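Local coordinates for protein REP-associated tyrosine transposase (Escherichia coli, PDB 4ER8) that binds REP DNA hairpins and, as a transposase with single-stranded DNA endonuclease activity, cleaves and recombines the repeated elements that contain them, at residues V54-E58 / H59-I63; R46-I50 / N51-V55; C88-K91 / N92-Q95. One frame throughout, in Å; residues are numbered along the deposited sequence.

Interaction 1 of 3, residues V54-E58 / H59-I63; sequences VVLPE and HMHCI. With NI (nickel (II) ion), chain C.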
ATOM      1  N   VAL A  54       2.303  -2.828  -2.646  1.00 40.39           N
ATOM      2  CA  VAL A  54       3.281  -3.755  -2.067  1.00 41.08           C
ATOM      3  C   VAL A  54       2.937  -4.058  -0.620  1.00 42.05           C
ATOM      4  O   VAL A  54       2.436  -3.203   0.122  1.00 42.59           O
ATOM      5  CB  VAL A  54       4.686  -3.193  -1.901  1.00 41.24           C
ATOM      6  CG1 VAL A  54       5.557  -3.562  -3.020  1.00 42.08           C
ATOM      7  CG2 VAL A  54       4.661  -1.707  -1.593  1.00 39.88           C
ATOM      8  N   VAL A  55       3.301  -5.256  -0.202  1.00 41.93           N
ATOM      9  CA  VAL A  55       3.305  -5.588   1.200  1.00 41.30           C
ATOM     10  C   VAL A  55       4.729  -5.898   1.630  1.00 41.25           C
ATOM     11  O   VAL A  55       5.422  -6.708   1.027  1.00 40.22           O
ATOM     12  CB  VAL A  55       2.496  -6.822   1.437  1.00 41.49           C
ATOM     13  CG1 VAL A  55       2.497  -7.151   2.942  1.00 40.01           C
ATOM     14  CG2 VAL A  55       1.090  -6.629   0.859  1.00 41.57           C
ATOM     15  N   LEU A  56       5.160  -5.264   2.695  1.00 41.40           N
ATOM     16  CA  LEU A  56       6.453  -5.590   3.206  1.00 42.23           C
ATOM     17  C   LEU A  56       6.178  -6.370   4.472  1.00 43.26           C
ATOM     18  O   LEU A  56       4.999  -6.528   4.840  1.00 44.02           O
ATOM     19  CB  LEU A  56       7.313  -4.336   3.370  1.00 42.03           C
ATOM     20  CG  LEU A  56       7.628  -3.949   1.910  1.00 42.39           C
ATOM     21  CD1 LEU A  56       6.854  -2.720   1.440  1.00 40.75           C
ATOM     22  CD2 LEU A  56       9.111  -3.801   1.631  1.00 40.42           C
ATOM     23  N   PRO A  57       7.225  -6.917   5.114  1.00 43.58           N
ATOM     24  CA  PRO A  57       6.907  -7.698   6.302  1.00 44.15           C
ATOM     25  C   PRO A  57       6.220  -6.850   7.342  1.00 44.45           C
ATOM     26  O   PRO A  57       5.314  -7.341   8.009  1.00 45.21           O
ATOM     27  CB  PRO A  57       8.273  -8.153   6.808  1.00 44.75           C
ATOM     28  CG  PRO A  57       9.207  -7.982   5.617  1.00 44.95           C
ATOM     29  CD  PRO A  57       8.676  -6.806   4.883  1.00 43.41           C
ATOM     30  N   GLU A  58       6.591  -5.575   7.443  1.00 44.21           N
ATOM     31  CA  GLU A  58       6.036  -4.706   8.503  1.00 44.31           C
ATOM     32  C   GLU A  58       5.337  -3.399   8.098  1.00 43.32           C
ATOM     33  O   GLU A  58       5.096  -2.568   8.967  1.00 44.19           O
ATOM     34  CB  GLU A  58       7.112  -4.376   9.550  1.00 44.57           C
ATOM     35  CG  GLU A  58       8.481  -4.029   8.952  1.00 47.48           C
ATOM     36  CD  GLU A  58       8.410  -2.930   7.924  1.00 50.96           C
ATOM     37  OE1 GLU A  58       8.564  -3.214   6.718  1.00 54.86           O
ATOM     38  OE2 GLU A  58       8.197  -1.772   8.311  1.00 53.86           O
ATOM     39  N   HIS A  59       5.009  -3.208   6.822  1.00 41.83           N
ATOM     40  CA  HIS A  59       4.266  -2.029   6.357  1.00 39.70           C
ATOM     41  C   HIS A  59       3.918  -2.238   4.906  1.00 39.80           C
ATOM     42  O   HIS A  59       4.403  -3.185   4.276  1.00 40.02           O
ATOM     43  CB  HIS A  59       5.089  -0.735   6.530  1.00 39.03           C
ATOM     44  CG  HIS A  59       6.146  -0.502   5.488  1.00 38.25           C
ATOM     45  ND1 HIS A  59       7.293  -1.266   5.390  1.00 38.35           N
ATOM     46  CD2 HIS A  59       6.266   0.469   4.546  1.00 37.14           C
ATOM     47  CE1 HIS A  59       8.062  -0.783   4.422  1.00 38.37           C
ATOM     48  NE2 HIS A  59       7.450   0.259   3.881  1.00 34.95           N
ATOM     49  N   MET A  60       3.083  -1.371   4.362  1.00 38.80           N
ATOM     50  CA  MET A  60       2.702  -1.516   2.993  1.00 38.43           C
ATOM     51  C   MET A  60       2.459  -0.142   2.432  1.00 38.32           C
ATOM     52  O   MET A  60       2.192   0.798   3.193  1.00 39.58           O
ATOM     53  CB  MET A  60       1.473  -2.423   2.864  1.00 38.07           C
ATOM     54  CG  MET A  60       0.160  -1.947   3.450  1.00 40.83           C
ATOM     55  SD  MET A  60      -1.003  -3.368   3.787  1.00 45.04           S
ATOM     56  CE  MET A  60      -2.311  -2.525   4.588  1.00 44.49           C
ATOM     57  N   HIS A  61       2.582  -0.021   1.113  1.00 36.91           N
ATOM     58  CA  HIS A  61       2.255   1.181   0.386  1.00 35.27           C
ATOM     59  C   HIS A  61       1.321   0.793  -0.716  1.00 34.96           C
ATOM     60  O   HIS A  61       1.480  -0.286  -1.296  1.00 34.79           O
ATOM     61  CB  HIS A  61       3.493   1.719  -0.283  1.00 34.86           C
ATOM     62  CG  HIS A  61       4.616   1.998   0.648  1.00 34.93           C
ATOM     63  ND1 HIS A  61       4.678   3.140   1.421  1.00 37.37           N
ATOM     64  CD2 HIS A  61       5.747   1.305   0.912  1.00 36.03           C
ATOM     65  CE1 HIS A  61       5.784   3.125   2.145  1.00 34.21           C
ATOM     66  NE2 HIS A  61       6.459   2.030   1.845  1.00 36.83           N
ATOM     67  N   CYS A  62       0.372   1.650  -1.065  1.00 34.31           N
ATOM     68  CA  CYS A  62      -0.475   1.292  -2.206  1.00 35.42           C
ATOM     69  C   CYS A  62      -1.169   2.482  -2.889  1.00 34.87           C
ATOM     70  O   CYS A  62      -1.169   3.593  -2.373  1.00 34.91           O
ATOM     71  CB  CYS A  62      -1.476   0.245  -1.769  1.00 34.61           C
ATOM     72  SG  CYS A  62      -2.649   0.936  -0.642  1.00 42.41           S
ATOM     73  N   ILE A  63      -1.736   2.242  -4.067  1.00 35.58           N
ATOM     74  CA  ILE A  63      -2.538   3.252  -4.793  1.00 35.97           C
ATOM     75  C   ILE A  63      -3.958   2.775  -5.136  1.00 35.85           C
ATOM     76  O   ILE A  63      -4.116   1.694  -5.723  1.00 35.53           O
ATOM     77  CB  ILE A  63      -1.866   3.666  -6.082  1.00 35.77           C
ATOM     78  CG1 ILE A  63      -0.475   4.240  -5.798  1.00 36.98           C
ATOM     79  CG2 ILE A  63      -2.705   4.702  -6.761  1.00 36.24           C
ATOM     80  CD1 ILE A  63       0.454   4.335  -7.042  1.00 36.80           C
TER
HETATM   81 NI    NI C 201       8.294   1.462   2.397  1.00 38.93          NI

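Interaction 2 of 3, residues R46-I50 / N51-V55; sequences RPFEI and NAWVV. With nucleotides of chain B.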
ATOM      1  N   ARG A  46     -17.135  -2.516  -0.529  1.00 60.25           N
ATOM      2  CA  ARG A  46     -16.949  -1.109  -0.884  1.00 59.14           C
ATOM      3  C   ARG A  46     -15.989  -1.090  -2.039  1.00 58.87           C
ATOM      4  O   ARG A  46     -14.785  -0.963  -1.833  1.00 59.37           O
ATOM      5  CB  ARG A  46     -16.388  -0.326   0.295  1.00 58.50           C
ATOM      6  CG  ARG A  46     -17.263  -0.373   1.557  1.00 58.01           C
ATOM      7  CD  ARG A  46     -16.572   0.298   2.731  1.00 55.81           C
ATOM      8  NE  ARG A  46     -17.290   0.144   3.993  1.00 52.32           N
ATOM      9  CZ  ARG A  46     -17.999   1.108   4.571  1.00 49.55           C
ATOM     10  NH1 ARG A  46     -18.089   2.309   3.995  1.00 48.39           N
ATOM     11  NH2 ARG A  46     -18.612   0.868   5.731  1.00 47.76           N
ATOM     12  N   PRO A  47     -16.504  -1.266  -3.269  1.00 58.12           N
ATOM     13  CA  PRO A  47     -15.608  -1.433  -4.434  1.00 57.12           C
ATOM     14  C   PRO A  47     -14.528  -0.348  -4.575  1.00 55.47           C
ATOM     15  O   PRO A  47     -14.775   0.833  -4.301  1.00 55.40           O
ATOM     16  CB  PRO A  47     -16.573  -1.410  -5.650  1.00 57.40           C
ATOM     17  CG  PRO A  47     -17.890  -0.940  -5.115  1.00 58.10           C
ATOM     18  CD  PRO A  47     -17.920  -1.369  -3.654  1.00 57.94           C
ATOM     19  N   PHE A  48     -13.327  -0.765  -4.965  1.00 53.56           N
ATOM     20  CA  PHE A  48     -12.306   0.188  -5.443  1.00 51.59           C
ATOM     21  C   PHE A  48     -11.356  -0.501  -6.413  1.00 51.03           C
ATOM     22  O   PHE A  48     -11.365  -1.723  -6.513  1.00 50.75           O
ATOM     23  CB  PHE A  48     -11.535   0.854  -4.289  1.00 50.54           C
ATOM     24  CG  PHE A  48     -10.726  -0.106  -3.451  1.00 47.62           C
ATOM     25  CD1 PHE A  48      -9.369  -0.258  -3.675  1.00 45.73           C
ATOM     26  CD2 PHE A  48     -11.324  -0.825  -2.415  1.00 42.40           C
ATOM     27  CE1 PHE A  48      -8.617  -1.117  -2.875  1.00 46.47           C
ATOM     28  CE2 PHE A  48     -10.605  -1.679  -1.641  1.00 42.85           C
ATOM     29  CZ  PHE A  48      -9.242  -1.850  -1.859  1.00 44.45           C
ATOM     30  N   GLU A  49     -10.542   0.287  -7.113  1.00 50.31           N
ATOM     31  CA  GLU A  49      -9.517  -0.273  -7.980  1.00 50.18           C
ATOM     32  C   GLU A  49      -8.125  -0.174  -7.327  1.00 48.75           C
ATOM     33  O   GLU A  49      -7.682   0.921  -6.940  1.00 49.01           O
ATOM     34  CB  GLU A  49      -9.540   0.416  -9.350  1.00 50.67           C
ATOM     35  CG  GLU A  49      -9.333  -0.551 -10.534  1.00 54.39           C
ATOM     36  CD  GLU A  49      -8.540   0.089 -11.682  1.00 59.57           C
ATOM     37  OE1 GLU A  49      -7.781  -0.652 -12.371  1.00 61.87           O
ATOM     38  OE2 GLU A  49      -8.656   1.330 -11.882  1.00 59.12           O
ATOM     39  N   ILE A  50      -7.474  -1.324  -7.172  1.00 46.45           N
ATOM     40  CA  ILE A  50      -6.093  -1.380  -6.753  1.00 44.41           C
ATOM     41  C   ILE A  50      -5.191  -1.071  -7.951  1.00 44.19           C
ATOM     42  O   ILE A  50      -4.893  -1.960  -8.755  1.00 43.22           O
ATOM     43  CB  ILE A  50      -5.703  -2.753  -6.212  1.00 43.77           C
ATOM     44  CG1 ILE A  50      -6.583  -3.140  -5.018  1.00 44.34           C
ATOM     45  CG2 ILE A  50      -4.230  -2.754  -5.812  1.00 43.07           C
ATOM     46  CD1 ILE A  50      -6.189  -4.479  -4.291  1.00 41.98           C
ATOM     47  N   ASN A  51      -4.752   0.187  -8.057  1.00 43.85           N
ATOM     48  CA  ASN A  51      -3.788   0.586  -9.067  1.00 43.78           C
ATOM     49  C   ASN A  51      -2.457  -0.120  -8.810  1.00 43.77           C
ATOM     50  O   ASN A  51      -1.870  -0.702  -9.742  1.00 44.74           O
ATOM     51  CB  ASN A  51      -3.611   2.091  -9.069  1.00 44.05           C
ATOM     52  CG  ASN A  51      -4.800   2.813  -9.641  1.00 45.71           C
ATOM     53  OD1 ASN A  51      -4.943   2.906 -10.843  1.00 47.02           O
ATOM     54  ND2 ASN A  51      -5.653   3.348  -8.781  1.00 46.77           N
ATOM     55  N   ALA A  52      -1.998  -0.095  -7.557  1.00 42.53           N
ATOM     56  CA  ALA A  52      -0.830  -0.855  -7.177  1.00 41.97           C
ATOM     57  C   ALA A  52      -0.725  -1.100  -5.672  1.00 41.62           C
ATOM     58  O   ALA A  52      -1.313  -0.376  -4.880  1.00 41.41           O
ATOM     59  CB  ALA A  52       0.427  -0.196  -7.693  1.00 41.95           C
ATOM     60  N   TRP A  53       0.048  -2.114  -5.285  1.00 40.59           N
ATOM     61  CA  TRP A  53       0.208  -2.390  -3.882  1.00 40.70           C
ATOM     62  C   TRP A  53       1.495  -3.195  -3.649  1.00 40.72           C
ATOM     63  O   TRP A  53       1.768  -4.099  -4.421  1.00 41.04           O
ATOM     64  CB  TRP A  53      -1.025  -3.172  -3.439  1.00 40.37           C
ATOM     65  CG  TRP A  53      -1.383  -3.148  -1.996  1.00 39.51           C
ATOM     66  CD1 TRP A  53      -0.547  -3.326  -0.923  1.00 39.41           C
ATOM     67  CD2 TRP A  53      -2.708  -3.019  -1.460  1.00 39.04           C
ATOM     68  NE1 TRP A  53      -1.281  -3.270   0.250  1.00 39.93           N
ATOM     69  CE2 TRP A  53      -2.608  -3.105  -0.063  1.00 39.30           C
ATOM     70  CE3 TRP A  53      -3.977  -2.836  -2.037  1.00 39.42           C
ATOM     71  CZ2 TRP A  53      -3.730  -3.005   0.770  1.00 42.57           C
ATOM     72  CZ3 TRP A  53      -5.083  -2.728  -1.216  1.00 38.44           C
ATOM     73  CH2 TRP A  53      -4.960  -2.803   0.169  1.00 40.33           C
ATOM     74  N   VAL A  54       2.303  -2.828  -2.646  1.00 40.39           N
ATOM     75  CA  VAL A  54       3.281  -3.755  -2.067  1.00 41.08           C
ATOM     76  C   VAL A  54       2.937  -4.058  -0.620  1.00 42.05           C
ATOM     77  O   VAL A  54       2.436  -3.203   0.122  1.00 42.59           O
ATOM     78  CB  VAL A  54       4.686  -3.193  -1.901  1.00 41.24           C
ATOM     79  CG1 VAL A  54       5.557  -3.562  -3.020  1.00 42.08           C
ATOM     80  CG2 VAL A  54       4.661  -1.707  -1.593  1.00 39.88           C
ATOM     81  N   VAL A  55       3.301  -5.256  -0.202  1.00 41.93           N
ATOM     82  CA  VAL A  55       3.305  -5.588   1.200  1.00 41.30           C
ATOM     83  C   VAL A  55       4.729  -5.898   1.630  1.00 41.25           C
ATOM     84  O   VAL A  55       5.422  -6.708   1.027  1.00 40.22           O
ATOM     85  CB  VAL A  55       2.496  -6.822   1.437  1.00 41.49           C
ATOM     86  CG1 VAL A  55       2.497  -7.151   2.942  1.00 40.01           C
ATOM     87  CG2 VAL A  55       1.090  -6.629   0.859  1.00 41.57           C
TER
ATOM     88  P    DA B  12     -21.081   3.057   8.377  1.00 51.19           P
ATOM     89  OP1  DA B  12     -20.283   2.794   7.171  1.00 52.54           O
ATOM     90  OP2  DA B  12     -22.499   3.435   8.205  1.00 51.67           O
ATOM     91  O5'  DA B  12     -20.885   1.820   9.383  1.00 47.44           O
ATOM     92  C5'  DA B  12     -19.623   1.281   9.604  1.00 49.74           C
ATOM     93  C4'  DA B  12     -19.688   0.100  10.557  1.00 49.93           C
ATOM     94  O4'  DA B  12     -20.070   0.533  11.891  1.00 50.74           O
ATOM     95  C3'  DA B  12     -20.749  -0.925  10.172  1.00 52.80           C
ATOM     96  O3'  DA B  12     -20.343  -2.223  10.610  1.00 54.60           O
ATOM     97  C2'  DA B  12     -21.999  -0.472  10.933  1.00 52.31           C
ATOM     98  C1'  DA B  12     -21.346  -0.044  12.244  1.00 51.16           C
ATOM     99  N9   DA B  12     -22.153   0.928  12.973  1.00 48.88           N
ATOM    100  C8   DA B  12     -23.233   1.637  12.501  1.00 49.28           C
ATOM    101  N7   DA B  12     -23.753   2.466  13.381  1.00 47.21           N
ATOM    102  C5   DA B  12     -22.956   2.275  14.506  1.00 45.71           C
ATOM    103  C6   DA B  12     -22.976   2.857  15.797  1.00 46.12           C
ATOM    104  N6   DA B  12     -23.880   3.781  16.154  1.00 43.84           N
ATOM    105  N1   DA B  12     -22.034   2.462  16.701  1.00 46.57           N
ATOM    106  C2   DA B  12     -21.128   1.538  16.323  1.00 46.53           C
ATOM    107  N3   DA B  12     -21.021   0.914  15.146  1.00 45.90           N
ATOM    108  C4   DA B  12     -21.964   1.337  14.277  1.00 46.59           C
TER

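Interaction 3 of 3, residues C88-K91 / N92-Q95; sequences CGLK and NIWQ. With nucleotides of chain B.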
ATOM      1  N   CYS A  88      -6.083 -12.346  12.835  1.00 71.87           N
ATOM      2  CA  CYS A  88      -4.899 -12.872  13.504  1.00 72.11           C
ATOM      3  C   CYS A  88      -4.980 -12.699  15.011  1.00 71.39           C
ATOM      4  O   CYS A  88      -4.034 -13.028  15.730  1.00 71.25           O
ATOM      5  CB  CYS A  88      -3.634 -12.222  12.966  1.00 72.34           C
ATOM      6  SG  CYS A  88      -3.626 -10.445  13.161  1.00 75.69           S
ATOM      7  N   GLY A  89      -6.112 -12.170  15.467  1.00 70.89           N
ATOM      8  CA  GLY A  89      -6.428 -12.044  16.889  1.00 70.13           C
ATOM      9  C   GLY A  89      -5.423 -11.277  17.730  1.00 69.68           C
ATOM     10  O   GLY A  89      -5.478 -11.337  18.963  1.00 69.95           O
ATOM     11  N   LEU A  90      -4.502 -10.564  17.081  1.00 68.77           N
ATOM     12  CA  LEU A  90      -3.510  -9.746  17.802  1.00 67.70           C
ATOM     13  C   LEU A  90      -4.071  -8.351  18.062  1.00 67.02           C
ATOM     14  O   LEU A  90      -4.972  -7.902  17.351  1.00 67.66           O
ATOM     15  CB  LEU A  90      -2.167  -9.719  17.061  1.00 67.66           C
ATOM     16  CG  LEU A  90      -1.105 -10.762  17.473  1.00 67.44           C
ATOM     17  CD1 LEU A  90      -1.645 -12.185  17.401  1.00 69.52           C
ATOM     18  CD2 LEU A  90       0.184 -10.664  16.669  1.00 66.51           C
ATOM     19  N   LYS A  91      -3.591  -7.679  19.100  1.00 65.78           N
ATOM     20  CA  LYS A  91      -4.195  -6.395  19.483  1.00 65.02           C
ATOM     21  C   LYS A  91      -3.200  -5.288  19.264  1.00 63.59           C
ATOM     22  O   LYS A  91      -2.000  -5.485  19.526  1.00 63.00           O
ATOM     23  CB  LYS A  91      -4.626  -6.377  20.962  1.00 65.71           C
ATOM     24  CG  LYS A  91      -5.766  -7.326  21.321  1.00 68.93           C
ATOM     25  CD  LYS A  91      -5.247  -8.646  21.941  1.00 73.63           C
ATOM     26  CE  LYS A  91      -6.352  -9.711  22.012  1.00 75.53           C
ATOM     27  NZ  LYS A  91      -7.633  -9.175  22.592  1.00 75.95           N
ATOM     28  N   ASN A  92      -3.696  -4.136  18.779  1.00 61.93           N
ATOM     29  CA  ASN A  92      -2.885  -2.919  18.670  1.00 59.93           C
ATOM     30  C   ASN A  92      -1.612  -3.069  17.812  1.00 57.81           C
ATOM     31  O   ASN A  92      -0.532  -2.605  18.172  1.00 57.11           O
ATOM     32  CB  ASN A  92      -2.516  -2.414  20.073  1.00 60.40           C
ATOM     33  CG  ASN A  92      -1.701  -1.133  20.031  1.00 62.76           C
ATOM     34  OD1 ASN A  92      -1.922  -0.271  19.164  1.00 64.18           O
ATOM     35  ND2 ASN A  92      -0.734  -1.001  20.954  1.00 63.88           N
ATOM     36  N   ILE A  93      -1.743  -3.711  16.665  1.00 55.61           N
ATOM     37  CA  ILE A  93      -0.585  -3.907  15.793  1.00 53.46           C
ATOM     38  C   ILE A  93      -0.268  -2.726  14.865  1.00 51.82           C
ATOM     39  O   ILE A  93       0.885  -2.531  14.513  1.00 51.93           O
ATOM     40  CB  ILE A  93      -0.754  -5.172  14.939  1.00 53.88           C
ATOM     41  CG1 ILE A  93      -1.989  -5.040  14.013  1.00 52.83           C
ATOM     42  CG2 ILE A  93      -0.802  -6.401  15.859  1.00 53.11           C
ATOM     43  CD1 ILE A  93      -2.350  -6.300  13.218  1.00 51.80           C
ATOM     44  N   TRP A  94      -1.294  -1.965  14.477  1.00 49.30           N
ATOM     45  CA  TRP A  94      -1.182  -0.906  13.468  1.00 46.77           C
ATOM     46  C   TRP A  94      -0.596   0.398  13.960  1.00 44.38           C
ATOM     47  O   TRP A  94      -0.981   0.868  15.011  1.00 43.85           O
ATOM     48  CB  TRP A  94      -2.583  -0.594  12.930  1.00 47.03           C
ATOM     49  CG  TRP A  94      -3.163  -1.776  12.190  1.00 50.13           C
ATOM     50  CD1 TRP A  94      -4.249  -2.539  12.555  1.00 51.58           C
ATOM     51  CD2 TRP A  94      -2.648  -2.362  10.983  1.00 50.47           C
ATOM     52  NE1 TRP A  94      -4.437  -3.560  11.638  1.00 52.58           N
ATOM     53  CE2 TRP A  94      -3.476  -3.465  10.664  1.00 51.82           C
ATOM     54  CE3 TRP A  94      -1.575  -2.052  10.137  1.00 51.63           C
ATOM     55  CZ2 TRP A  94      -3.268  -4.258   9.532  1.00 53.36           C
ATOM     56  CZ3 TRP A  94      -1.362  -2.838   9.004  1.00 53.42           C
ATOM     57  CH2 TRP A  94      -2.204  -3.932   8.716  1.00 54.46           C
ATOM     58  N   GLN A  95       0.283   1.033  13.192  1.00 41.93           N
ATOM     59  CA  GLN A  95       0.427   2.477  13.393  1.00 40.04           C
ATOM     60  C   GLN A  95      -0.949   3.139  13.142  1.00 39.37           C
ATOM     61  O   GLN A  95      -1.603   2.890  12.136  1.00 40.00           O
ATOM     62  CB  GLN A  95       1.543   3.123  12.559  1.00 39.19           C
ATOM     63  CG  GLN A  95       1.347   4.627  12.355  1.00 37.07           C
ATOM     64  CD  GLN A  95       2.584   5.358  11.931  1.00 36.54           C
ATOM     65  OE1 GLN A  95       3.462   4.800  11.287  1.00 42.74           O
ATOM     66  NE2 GLN A  95       2.671   6.622  12.280  1.00 37.02           N
TER
ATOM     67  P    DA B   3       1.363  16.535   9.886  1.00 39.60           P
ATOM     68  OP1  DA B   3       0.228  16.207  10.751  1.00 39.72           O
ATOM     69  OP2  DA B   3       1.987  17.827  10.194  1.00 44.55           O
ATOM     70  O5'  DA B   3       2.536  15.464   9.725  1.00 38.22           O
ATOM     71  C5'  DA B   3       2.288  14.124   9.361  1.00 39.10           C
ATOM     72  C4'  DA B   3       1.730  13.366  10.575  1.00 38.96           C
ATOM     73  O4'  DA B   3       1.407  12.009  10.203  1.00 36.53           O
ATOM     74  C3'  DA B   3       2.607  13.257  11.797  1.00 36.67           C
ATOM     75  O3'  DA B   3       1.757  13.141  12.868  1.00 40.56           O
ATOM     76  C2'  DA B   3       3.320  11.934  11.548  1.00 38.64           C
ATOM     77  C1'  DA B   3       2.180  11.104  10.944  1.00 38.27           C
ATOM     78  N9   DA B   3       2.477  10.056   9.962  1.00 36.36           N
ATOM     79  C8   DA B   3       3.451  10.030   9.002  1.00 35.71           C
ATOM     80  N7   DA B   3       3.422   8.947   8.263  1.00 35.07           N
ATOM     81  C5   DA B   3       2.367   8.209   8.778  1.00 34.48           C
ATOM     82  C6   DA B   3       1.815   6.948   8.437  1.00 35.70           C
ATOM     83  N6   DA B   3       2.253   6.133   7.433  1.00 35.87           N
ATOM     84  N1   DA B   3       0.744   6.561   9.155  1.00 34.92           N
ATOM     85  C2   DA B   3       0.300   7.345  10.125  1.00 34.50           C
ATOM     86  N3   DA B   3       0.751   8.519  10.541  1.00 34.34           N
ATOM     87  C4   DA B   3       1.779   8.895   9.808  1.00 33.83           C
ATOM     88  P    DG B   4       2.277  13.247  14.418  1.00 43.95           P
ATOM     89  OP1  DG B   4       1.092  13.673  15.192  1.00 44.04           O
ATOM     90  OP2  DG B   4       3.567  13.970  14.446  1.00 41.59           O
ATOM     91  O5'  DG B   4       2.542  11.756  14.907  1.00 42.06           O
ATOM     92  C5'  DG B   4       1.549  10.767  14.859  1.00 42.89           C
ATOM     93  C4'  DG B   4       2.239   9.417  14.920  1.00 43.96           C
ATOM     94  O4'  DG B   4       3.106   9.352  13.757  1.00 45.06           O
ATOM     95  C3'  DG B   4       3.157   9.166  16.122  1.00 43.89           C
ATOM     96  O3'  DG B   4       3.168   7.788  16.365  1.00 46.20           O
ATOM     97  C2'  DG B   4       4.534   9.581  15.603  1.00 41.98           C
ATOM     98  C1'  DG B   4       4.446   9.027  14.187  1.00 42.60           C
ATOM     99  N9   DG B   4       5.379   9.597  13.195  1.00 39.55           N
ATOM    100  C8   DG B   4       6.078  10.776  13.270  1.00 38.15           C
ATOM    101  N7   DG B   4       6.813  11.043  12.229  1.00 36.38           N
ATOM    102  C5   DG B   4       6.582   9.962  11.389  1.00 37.89           C
ATOM    103  C6   DG B   4       7.093   9.678  10.076  1.00 39.52           C
ATOM    104  O6   DG B   4       7.892  10.381   9.410  1.00 40.71           O
ATOM    105  N1   DG B   4       6.605   8.476   9.528  1.00 32.55           N
ATOM    106  C2   DG B   4       5.714   7.679  10.167  1.00 32.77           C
ATOM    107  N2   DG B   4       5.380   6.559   9.520  1.00 31.05           N
ATOM    108  N3   DG B   4       5.226   7.922  11.393  1.00 36.68           N
ATOM    109  C4   DG B   4       5.696   9.079  11.954  1.00 37.05           C
TER

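Interaction 1 of 3, residues V54-E58 / H59-I63
Val54 faces His61 across the two strands of a β hairpin. Its backbone N gives a hydrogen bond to His61 O at 3.0 Å, and His61 N returns a weak one to Val54 O. This is an antiparallel hydrogen-bonded pair. On the side of the sheet they share, Val54 CG2 sits at the edge of the His61 ring and 3.8 Å from His61 CB. Val55 comes next, in a non-hydrogen-bonded pair with Met60. These two side chains lie on the other face, and Met60 runs on to meet Val18 and Trp53. Leu56 leaves the strand. Its N donates to His59 O at 2.7 Å and holds the start of the turn. Leu56 CD1 lies over one face of the His59 ring, 4.1 Å from the centroid, in an off-centre CH-pi contact. Pro57 points away from the second strand and packs against Trp125. Glu58 then folds back: CG lies between its backbone N and carbonyl carbon (chi1 43°) and the chain bends again at chi2. This brings the carboxylate beside the imidazole, where His59 ND1 donates to Glu58 OE1 at 2.7 Å. The oxygen lies in the ring plane and is met on its syn side, from somewhat out of the carboxylate plane. Arg162 forms a salt bridge with Glu58 OE2, a second-shell contact consistent with positioning the acid. His59 NE2 binds the nickel ion at 2.1 Å. Together with this metal bond, the hydrogen bond at ND1 limits the rotation of the imidazole. His61 NE2 binds the same ion at 2.0 Å. Thr17 is hydrogen-bonded to His61 ND1. Asn119, His123 and Glu161 complete the site. Two metal-binding histidines flanking one hydrophobic residue on a sheet strand are the HUH motif of this nuclease family.

Interaction 2 of 3, residues R46-I50 / N51-V55
Ile50 packs against Trp53 on the edge strand 49-55, just where a classic β bulge breaks its regular pairing. In the bulge Asn51 and Ala52 both face Ile63 of the neighbouring strand. The isoleucine runs at a slant to the indole and meets its six-membered ring. Ile50 CD1 lies 3.6 Å from Trp53 CE3, reaching it obliquely. Ile50 CG2 comes to the same atom at 3.8 Å, but at the edge and in the plane of the ring. Two branches therefore touch one corner of the indole. Trp53 CG lies opposite its backbone N (chi1 -157°), which swings the ring back toward the preceding residues. Phe48 adds a lighter contact, edge to edge, with Phe48 CE1 4.2 Å from Trp53 CZ3. Helix 32-45 packs on this cluster: Lys43 makes a cation-pi contact with Phe48, and Ile39 touches Trp53. Asn51 points away from these apolar groups. The Asn51 and Glu49 side chains cross at about a right angle, their amide and carboxylate planes 57° apart. The Asn51 amide is held by Thr65 at ND2 and by Tyr109 at OD1. Arg139 donates to the carbonyl oxygens of both Ile50 and Asn51, so the backbone at the bulge is gripped from outside the strand. Before the strand begins, the chain leaves helix 32-45 at Arg46, whose extended side chain reaches the DNA. Arg46 NH2 donates to OP1 of the phosphate of DA12 of chain B at 2.9 Å, nearly straight at 172°, with the oxygen in the guanidinium plane.

Interaction 3 of 3, residues C88-K91 / N92-Q95
Gln95 NE2 donates to N3 of DG4 of chain B at 3.0 Å, in a nearly straight bond (170°). The other half of the amide answers the same base: N2 of DG4 donates to Gln95 OE1 at 3.1 Å. Gln95 CG stands opposite the backbone N (chi1 158°) and the chain is extended beyond it, so the amide is carried out to the base edge. On its way the side chain passes over a face of the neighbouring adenine. Gln95 CD lies 3.5 Å from C2 of DA3 of chain B, with the amide roughly parallel to that base. Replacing Gln95 with an alanine is likely to leave N2 and N3 of the guanine without these partners and to uncover part of the adenine face. Behind this contact the loop is held by Ile93. Ile93 CG2 touches Leu90 CB at 3.8 Å, and Ile93 CD1 lies 4.3 Å from Cys88 SG. These contacts draw the loop back toward the end of helix 73-87, which the chain leaves at Gly89 with positive phi. Ile93 CG1 also rests off-centre over one face of the Trp94 ring. Trp94 NE1 is hydrogen-bonded to Lys81 O on that helix. Arg21 holds Asn92 OD1, and Lys81 NZ holds the Gln95 carbonyl. The paired donor and acceptor of one amide match the amino group and ring nitrogen of guanine. Adenine has no N2 amino group, so the pattern is consistent with direct reading of a guanine in the bound REP strand.

Interactions 1 and 2 share Val54 and Val55 and follow one another along strand 49-55, both paired to strand 59-65. They also touch, through a probable backbone hydrogen bond from Ile63 N to Ala52 O at 2.8 Å. Interaction 1 is fully buried and is ruled by metal and hydrogen bonds. Interaction 2 is partly buried, with apolar packing at its centre and one phosphate contact at its outer end. Interaction 3 is a surface loop after helix 73-87, with its centre about 16 Å from that of interaction 1. It touches neither of the others. Its hydrogen bonds to the DNA go to a base, whereas that of interaction 2 goes to a phosphate.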